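Local coordinates for protein phosphodiesterase (PDB 5H2Q) that belongs to the 3'5'-cyclic nucleotide phosphodiesterase family and is a mainly helical, zinc-binding trypanosome protein of the HD-type clan, at residues 207-217 / 229-239. Sequence-based numbering, arbitrary orientation.
Sequences HSEFLEKYLEL and HRQMTMDVLMK
Met232 pushes as a knob into a hole on helix 207-217 formed by Phe210, Lys213, Tyr214 and Leu217. Its flexible thioether, bent at chi2 and chi3, folds so that CE reaches the rim of the Phe210 ring, 3.9 Å from CD1, while SD meets the aliphatic CD of extended Lys213 at 3.8 Å. Leu217 adds a branched methyl, CD1, against CG of the methionine. Tyr214, its CG anti to the backbone N (chi1 170°), lays one ring face over Val236, whose compact apolar CG2 makes a CH-pi contact 3.9 Å from the centroid. The phenol suits this half-polar place: its OH joins a water lying in the ring plane, 2.7 Å away, which donates to Thr233 OG1. That hydroxyl in turn donates to His229 O, which Thr233 N approaches from the opposite face. The long chain of Lys239 runs its CD past CB of Phe210, then curls at chi3 and chi4 so that NZ donates to His207 ND1 at 2.8 Å, consistent with an unprotonated ND1. The side chain of His207 is about 6 Å from the bound LLI, so this end of the helix pair, whose N-to-C directions differ by 138°, lies near the ligand pocket of the helical phosphodiesterase fold.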
ATOM      1  N   HIS A 207      14.407  -2.117   0.654  1.00 18.05           N
ATOM      2  CA  HIS A 207      13.902  -1.945   2.015  1.00 18.57           C
ATOM      3  C   HIS A 207      14.912  -1.318   2.982  1.00 24.49           C
ATOM      4  O   HIS A 207      14.620  -0.292   3.607  1.00 23.58           O
ATOM      5  CB  HIS A 207      13.363  -3.259   2.567  1.00 18.86           C
ATOM      6  CG  HIS A 207      12.992  -3.209   4.010  1.00 22.29           C
ATOM      7  ND1 HIS A 207      11.788  -2.637   4.434  1.00 23.70           N
ATOM      8  CD2 HIS A 207      13.679  -3.639   5.097  1.00 23.25           C
ATOM      9  CE1 HIS A 207      11.772  -2.785   5.751  1.00 23.84           C
ATOM     10  NE2 HIS A 207      12.899  -3.368   6.194  1.00 23.71           N
ATOM     11  N   SER A 208      16.077  -1.977   3.156  1.00 21.91           N
ATOM     12  CA  SER A 208      17.111  -1.479   4.082  1.00 22.19           C
ATOM     13  C   SER A 208      17.690  -0.127   3.652  1.00 26.00           C
ATOM     14  O   SER A 208      18.063   0.684   4.510  1.00 26.62           O
ATOM     15  CB  SER A 208      18.219  -2.520   4.240  1.00 27.26           C
ATOM     16  OG  SER A 208      18.892  -2.717   3.006  1.00 37.88           O
ATOM     17  N   GLU A 209      17.756   0.121   2.338  1.00 21.74           N
ATOM     18  CA  GLU A 209      18.236   1.378   1.773  1.00 20.85           C
ATOM     19  C   GLU A 209      17.329   2.534   2.271  1.00 25.87           C
ATOM     20  O   GLU A 209      17.818   3.436   2.956  1.00 24.61           O
ATOM     21  CB  GLU A 209      18.258   1.298   0.253  1.00 22.22           C
ATOM     22  CG  GLU A 209      18.799   2.533  -0.422  1.00 26.89           C
ATOM     23  CD  GLU A 209      18.473   2.629  -1.895  1.00 41.91           C
ATOM     24  OE1 GLU A 209      18.287   1.575  -2.548  1.00 32.87           O
ATOM     25  OE2 GLU A 209      18.460   3.769  -2.408  1.00 31.83           O
ATOM     26  N   PHE A 210      16.004   2.467   1.984  1.00 20.11           N
ATOM     27  CA  PHE A 210      15.087   3.509   2.471  1.00 19.62           C
ATOM     28  C   PHE A 210      15.033   3.633   3.976  1.00 26.25           C
ATOM     29  O   PHE A 210      15.017   4.767   4.469  1.00 26.51           O
ATOM     30  CB  PHE A 210      13.684   3.315   1.906  1.00 19.87           C
ATOM     31  CG  PHE A 210      13.643   3.779   0.484  1.00 20.35           C
ATOM     32  CD1 PHE A 210      13.431   5.123   0.178  1.00 20.91           C
ATOM     33  CD2 PHE A 210      13.804   2.877  -0.563  1.00 20.39           C
ATOM     34  CE1 PHE A 210      13.393   5.556  -1.153  1.00 21.21           C
ATOM     35  CE2 PHE A 210      13.751   3.308  -1.889  1.00 22.02           C
ATOM     36  CZ  PHE A 210      13.555   4.646  -2.177  1.00 19.40           C
ATOM     37  N   LEU A 211      14.979   2.488   4.706  1.00 22.92           N
ATOM     38  CA  LEU A 211      14.929   2.466   6.167  1.00 24.30           C
ATOM     39  C   LEU A 211      16.159   3.142   6.789  1.00 29.67           C
ATOM     40  O   LEU A 211      15.998   4.022   7.625  1.00 28.17           O
ATOM     41  CB  LEU A 211      14.725   1.046   6.756  1.00 24.02           C
ATOM     42  CG  LEU A 211      14.782   0.933   8.314  1.00 28.19           C
ATOM     43  CD1 LEU A 211      13.702   1.800   8.985  1.00 28.21           C
ATOM     44  CD2 LEU A 211      14.675  -0.499   8.786  1.00 32.39           C
ATOM     45  N   GLU A 212      17.365   2.737   6.385  1.00 28.13           N
ATOM     46  CA  GLU A 212      18.571   3.321   6.974  1.00 28.81           C
ATOM     47  C   GLU A 212      18.781   4.788   6.540  1.00 35.19           C
ATOM     48  O   GLU A 212      19.236   5.584   7.369  1.00 33.88           O
ATOM     49  CB  GLU A 212      19.813   2.432   6.756  1.00 29.85           C
ATOM     50  CG  GLU A 212      19.717   1.074   7.459  1.00 35.74           C
ATOM     51  CD  GLU A 212      19.478   0.996   8.960  1.00 48.85           C
ATOM     52  OE1 GLU A 212      18.846   0.009   9.403  1.00 51.33           O
ATOM     53  OE2 GLU A 212      19.928   1.902   9.698  1.00 40.46           O
ATOM     54  N   LYS A 213      18.359   5.168   5.302  1.00 33.05           N
ATOM     55  CA  LYS A 213      18.440   6.556   4.830  1.00 33.26           C
ATOM     56  C   LYS A 213      17.556   7.473   5.695  1.00 37.39           C
ATOM     57  O   LYS A 213      17.959   8.597   6.015  1.00 38.88           O
ATOM     58  CB  LYS A 213      18.078   6.687   3.341  1.00 35.81           C
ATOM     59  CG  LYS A 213      18.453   8.045   2.754  1.00 44.56           C
ATOM     60  CD  LYS A 213      18.023   8.247   1.307  1.00 50.43           C
ATOM     61  CE  LYS A 213      18.222   9.697   0.915  1.00 55.09           C
ATOM     62  NZ  LYS A 213      17.790   9.978  -0.479  1.00 60.29           N
ATOM     63  N   TYR A 214      16.385   6.974   6.113  1.00 30.12           N
ATOM     64  CA  TYR A 214      15.465   7.717   6.964  1.00 28.23           C
ATOM     65  C   TYR A 214      16.056   7.867   8.361  1.00 32.93           C
ATOM     66  O   TYR A 214      16.102   8.982   8.880  1.00 31.52           O
ATOM     67  CB  TYR A 214      14.096   7.011   7.021  1.00 27.39           C
ATOM     68  CG  TYR A 214      13.129   7.559   8.047  1.00 26.38           C
ATOM     69  CD1 TYR A 214      12.444   8.754   7.823  1.00 26.72           C
ATOM     70  CD2 TYR A 214      12.830   6.845   9.204  1.00 25.61           C
ATOM     71  CE1 TYR A 214      11.536   9.253   8.757  1.00 22.93           C
ATOM     72  CE2 TYR A 214      11.946   7.347  10.158  1.00 26.10           C
ATOM     73  CZ  TYR A 214      11.283   8.543   9.919  1.00 26.10           C
ATOM     74  OH  TYR A 214      10.387   9.024  10.847  1.00 27.30           O
ATOM     75  N   LEU A 215      16.522   6.743   8.955  1.00 30.24           N
ATOM     76  CA  LEU A 215      17.102   6.712  10.298  1.00 30.82           C
ATOM     77  C   LEU A 215      18.323   7.612  10.448  1.00 37.27           C
ATOM     78  O   LEU A 215      18.501   8.186  11.521  1.00 38.11           O
ATOM     79  CB  LEU A 215      17.411   5.270  10.754  1.00 30.66           C
ATOM     80  CG  LEU A 215      16.232   4.300  10.893  1.00 35.27           C
ATOM     81  CD1 LEU A 215      16.725   2.877  11.077  1.00 35.08           C
ATOM     82  CD2 LEU A 215      15.290   4.687  12.031  1.00 38.88           C
ATOM     83  N   GLU A 216      19.132   7.767   9.385  1.00 36.30           N
ATOM     84  CA  GLU A 216      20.297   8.648   9.435  1.00 37.59           C
ATOM     85  C   GLU A 216      19.916  10.109   9.357  1.00 42.43           C
ATOM     86  O   GLU A 216      20.516  10.929  10.063  1.00 41.70           O
ATOM     87  CB  GLU A 216      21.367   8.290   8.396  1.00 39.39           C
ATOM     88  CG  GLU A 216      22.635   7.758   9.048  1.00 53.00           C
ATOM     89  CD  GLU A 216      23.551   8.775   9.700  1.00 79.53           C
ATOM     90  OE1 GLU A 216      23.299   9.148  10.869  1.00 79.13           O
ATOM     91  OE2 GLU A 216      24.558   9.155   9.062  1.00 74.53           O
ATOM     92  N   LEU A 217      18.898  10.446   8.535  1.00 38.75           N
ATOM     93  CA  LEU A 217      18.431  11.837   8.457  1.00 38.65           C
ATOM     94  C   LEU A 217      17.814  12.230   9.792  1.00 42.33           C
ATOM     95  O   LEU A 217      17.914  13.395  10.177  1.00 42.00           O
ATOM     96  CB  LEU A 217      17.451  12.094   7.290  1.00 38.53           C
ATOM     97  CG  LEU A 217      18.001  11.979   5.860  1.00 43.51           C
ATOM     98  CD1 LEU A 217      16.889  12.141   4.848  1.00 43.92           C
ATOM     99  CD2 LEU A 217      19.106  13.006   5.571  1.00 46.08           C
ATOM    100  N   HIS A 229      13.593  15.463   4.321  1.00 27.51           N
ATOM    101  CA  HIS A 229      13.052  14.930   5.562  1.00 25.99           C
ATOM    102  C   HIS A 229      11.589  14.484   5.379  1.00 26.43           C
ATOM    103  O   HIS A 229      11.258  13.358   5.752  1.00 23.06           O
ATOM    104  CB  HIS A 229      13.174  15.972   6.698  1.00 27.02           C
ATOM    105  CG  HIS A 229      14.528  16.008   7.345  1.00 30.83           C
ATOM    106  ND1 HIS A 229      15.695  16.149   6.593  1.00 33.06           N
ATOM    107  CD2 HIS A 229      14.864  15.915   8.654  1.00 32.74           C
ATOM    108  CE1 HIS A 229      16.693  16.140   7.467  1.00 32.19           C
ATOM    109  NE2 HIS A 229      16.246  16.005   8.720  1.00 32.46           N
ATOM    110  N   ARG A 230      10.721  15.353   4.783  1.00 22.98           N
ATOM    111  CA  ARG A 230       9.302  14.996   4.612  1.00 21.89           C
ATOM    112  C   ARG A 230       9.115  13.869   3.590  1.00 22.81           C
ATOM    113  O   ARG A 230       8.306  12.969   3.841  1.00 21.53           O
ATOM    114  CB  ARG A 230       8.433  16.217   4.291  1.00 25.34           C
ATOM    115  CG  ARG A 230       8.472  17.272   5.401  1.00 30.32           C
ATOM    116  CD  ARG A 230       7.348  18.303   5.333  1.00 34.92           C
ATOM    117  NE  ARG A 230       7.197  18.877   3.997  1.00 35.20           N
ATOM    118  CZ  ARG A 230       7.901  19.902   3.527  1.00 60.45           C
ATOM    119  NH1 ARG A 230       8.836  20.477   4.276  1.00 55.81           N
ATOM    120  NH2 ARG A 230       7.686  20.353   2.300  1.00 46.78           N
ATOM    121  N   GLN A 231       9.878  13.897   2.481  1.00 19.51           N
ATOM    122  CA  GLN A 231       9.823  12.837   1.453  1.00 19.03           C
ATOM    123  C   GLN A 231      10.230  11.491   2.045  1.00 22.50           C
ATOM    124  O   GLN A 231       9.574  10.491   1.791  1.00 18.00           O
ATOM    125  CB  GLN A 231      10.675  13.142   0.213  1.00 19.82           C
ATOM    126  CG  GLN A 231      10.507  12.092  -0.909  1.00 22.22           C
ATOM    127  CD  GLN A 231       9.087  12.035  -1.461  1.00 20.36           C
ATOM    128  OE1 GLN A 231       8.550  13.043  -1.936  1.00 20.41           O
ATOM    129  NE2 GLN A 231       8.431  10.870  -1.358  1.00 15.96           N
ATOM    130  N   MET A 232      11.302  11.467   2.849  1.00 22.80           N
ATOM    131  CA  MET A 232      11.706  10.231   3.500  1.00 23.07           C
ATOM    132  C   MET A 232      10.636   9.731   4.464  1.00 22.82           C
ATOM    133  O   MET A 232      10.414   8.534   4.528  1.00 20.53           O
ATOM    134  CB  MET A 232      13.100  10.358   4.150  1.00 26.42           C
ATOM    135  CG  MET A 232      14.248  10.356   3.131  1.00 31.53           C
ATOM    136  SD  MET A 232      14.378   8.972   1.971  1.00 37.92           S
ATOM    137  CE  MET A 232      14.084   7.599   3.058  1.00 34.26           C
ATOM    138  N   THR A 233       9.927  10.641   5.188  1.00 18.38           N
ATOM    139  CA  THR A 233       8.832  10.265   6.067  1.00 17.18           C
ATOM    140  C   THR A 233       7.696   9.667   5.194  1.00 16.84           C
ATOM    141  O   THR A 233       7.108   8.657   5.577  1.00 15.89           O
ATOM    142  CB  THR A 233       8.344  11.473   6.888  1.00 22.64           C
ATOM    143  OG1 THR A 233       9.447  11.991   7.646  1.00 26.27           O
ATOM    144  CG2 THR A 233       7.223  11.116   7.823  1.00 20.87           C
ATOM    145  N   MET A 234       7.393  10.307   4.053  1.00 14.32           N
ATOM    146  CA  MET A 234       6.356   9.800   3.133  1.00 12.14           C
ATOM    147  C   MET A 234       6.732   8.389   2.630  1.00 16.58           C
ATOM    148  O   MET A 234       5.894   7.494   2.660  1.00 15.66           O
ATOM    149  CB  MET A 234       6.205  10.735   1.927  1.00 13.86           C
ATOM    150  CG  MET A 234       5.614  12.105   2.290  1.00 15.25           C
ATOM    151  SD  MET A 234       5.332  13.133   0.851  1.00 17.47           S
ATOM    152  CE  MET A 234       3.874  12.294   0.144  1.00 15.34           C
ATOM    153  N   ASP A 235       8.003   8.184   2.221  1.00 15.82           N
ATOM    154  CA  ASP A 235       8.467   6.858   1.743  1.00 14.44           C
ATOM    155  C   ASP A 235       8.318   5.828   2.852  1.00 16.42           C
ATOM    156  O   ASP A 235       7.759   4.748   2.640  1.00 15.62           O
ATOM    157  CB  ASP A 235       9.949   6.937   1.332  1.00 15.92           C
ATOM    158  CG  ASP A 235      10.283   7.815   0.156  1.00 18.82           C
ATOM    159  OD1 ASP A 235       9.349   8.178  -0.615  1.00 18.37           O
ATOM    160  OD2 ASP A 235      11.485   8.109  -0.036  1.00 22.64           O
ATOM    161  N   VAL A 236       8.773   6.179   4.072  1.00 15.67           N
ATOM    162  CA  VAL A 236       8.666   5.306   5.241  1.00 15.50           C
ATOM    163  C   VAL A 236       7.211   4.991   5.606  1.00 15.26           C
ATOM    164  O   VAL A 236       6.897   3.847   5.960  1.00 14.23           O
ATOM    165  CB  VAL A 236       9.483   5.913   6.410  1.00 22.03           C
ATOM    166  CG1 VAL A 236       9.023   5.399   7.775  1.00 23.11           C
ATOM    167  CG2 VAL A 236      10.959   5.637   6.175  1.00 22.50           C
ATOM    168  N   LEU A 237       6.294   5.962   5.448  1.00 13.19           N
ATOM    169  CA  LEU A 237       4.900   5.673   5.737  1.00 13.63           C
ATOM    170  C   LEU A 237       4.252   4.787   4.662  1.00 14.74           C
ATOM    171  O   LEU A 237       3.435   3.940   4.991  1.00 15.45           O
ATOM    172  CB  LEU A 237       4.096   6.972   5.893  1.00 14.38           C
ATOM    173  CG  LEU A 237       4.198   7.633   7.231  1.00 19.76           C
ATOM    174  CD1 LEU A 237       3.403   8.896   7.205  1.00 22.64           C
ATOM    175  CD2 LEU A 237       3.669   6.723   8.353  1.00 22.93           C
ATOM    176  N   MET A 238       4.596   5.002   3.389  1.00 13.18           N
ATOM    177  CA  MET A 238       4.112   4.145   2.292  1.00 12.51           C
ATOM    178  C   MET A 238       4.625   2.722   2.548  1.00 15.13           C
ATOM    179  O   MET A 238       3.866   1.748   2.495  1.00 13.84           O
ATOM    180  CB  MET A 238       4.663   4.688   0.956  1.00 13.89           C
ATOM    181  CG  MET A 238       4.041   4.077  -0.301  1.00 16.40           C
ATOM    182  SD  MET A 238       2.219   4.023  -0.425  1.00 18.07           S
ATOM    183  CE  MET A 238       1.761   5.705  -0.048  1.00 16.60           C
ATOM    184  N   LYS A 239       5.929   2.601   2.852  1.00 14.41           N
ATOM    185  CA  LYS A 239       6.496   1.293   3.173  1.00 14.13           C
ATOM    186  C   LYS A 239       5.785   0.656   4.372  1.00 16.06           C
ATOM    187  O   LYS A 239       5.496  -0.530   4.330  1.00 15.15           O
ATOM    188  CB  LYS A 239       7.985   1.450   3.480  1.00 15.60           C
ATOM    189  CG  LYS A 239       8.815   1.570   2.223  1.00 14.67           C
ATOM    190  CD  LYS A 239      10.327   1.635   2.560  1.00 18.50           C
ATOM    191  CE  LYS A 239      10.877   0.402   3.267  1.00 17.58           C
ATOM    192  NZ  LYS A 239      10.416  -0.881   2.660  1.00 16.89           N
TER
HETATM  193  O   HOH W   1       9.417  11.549  10.384  1.00 32.75           O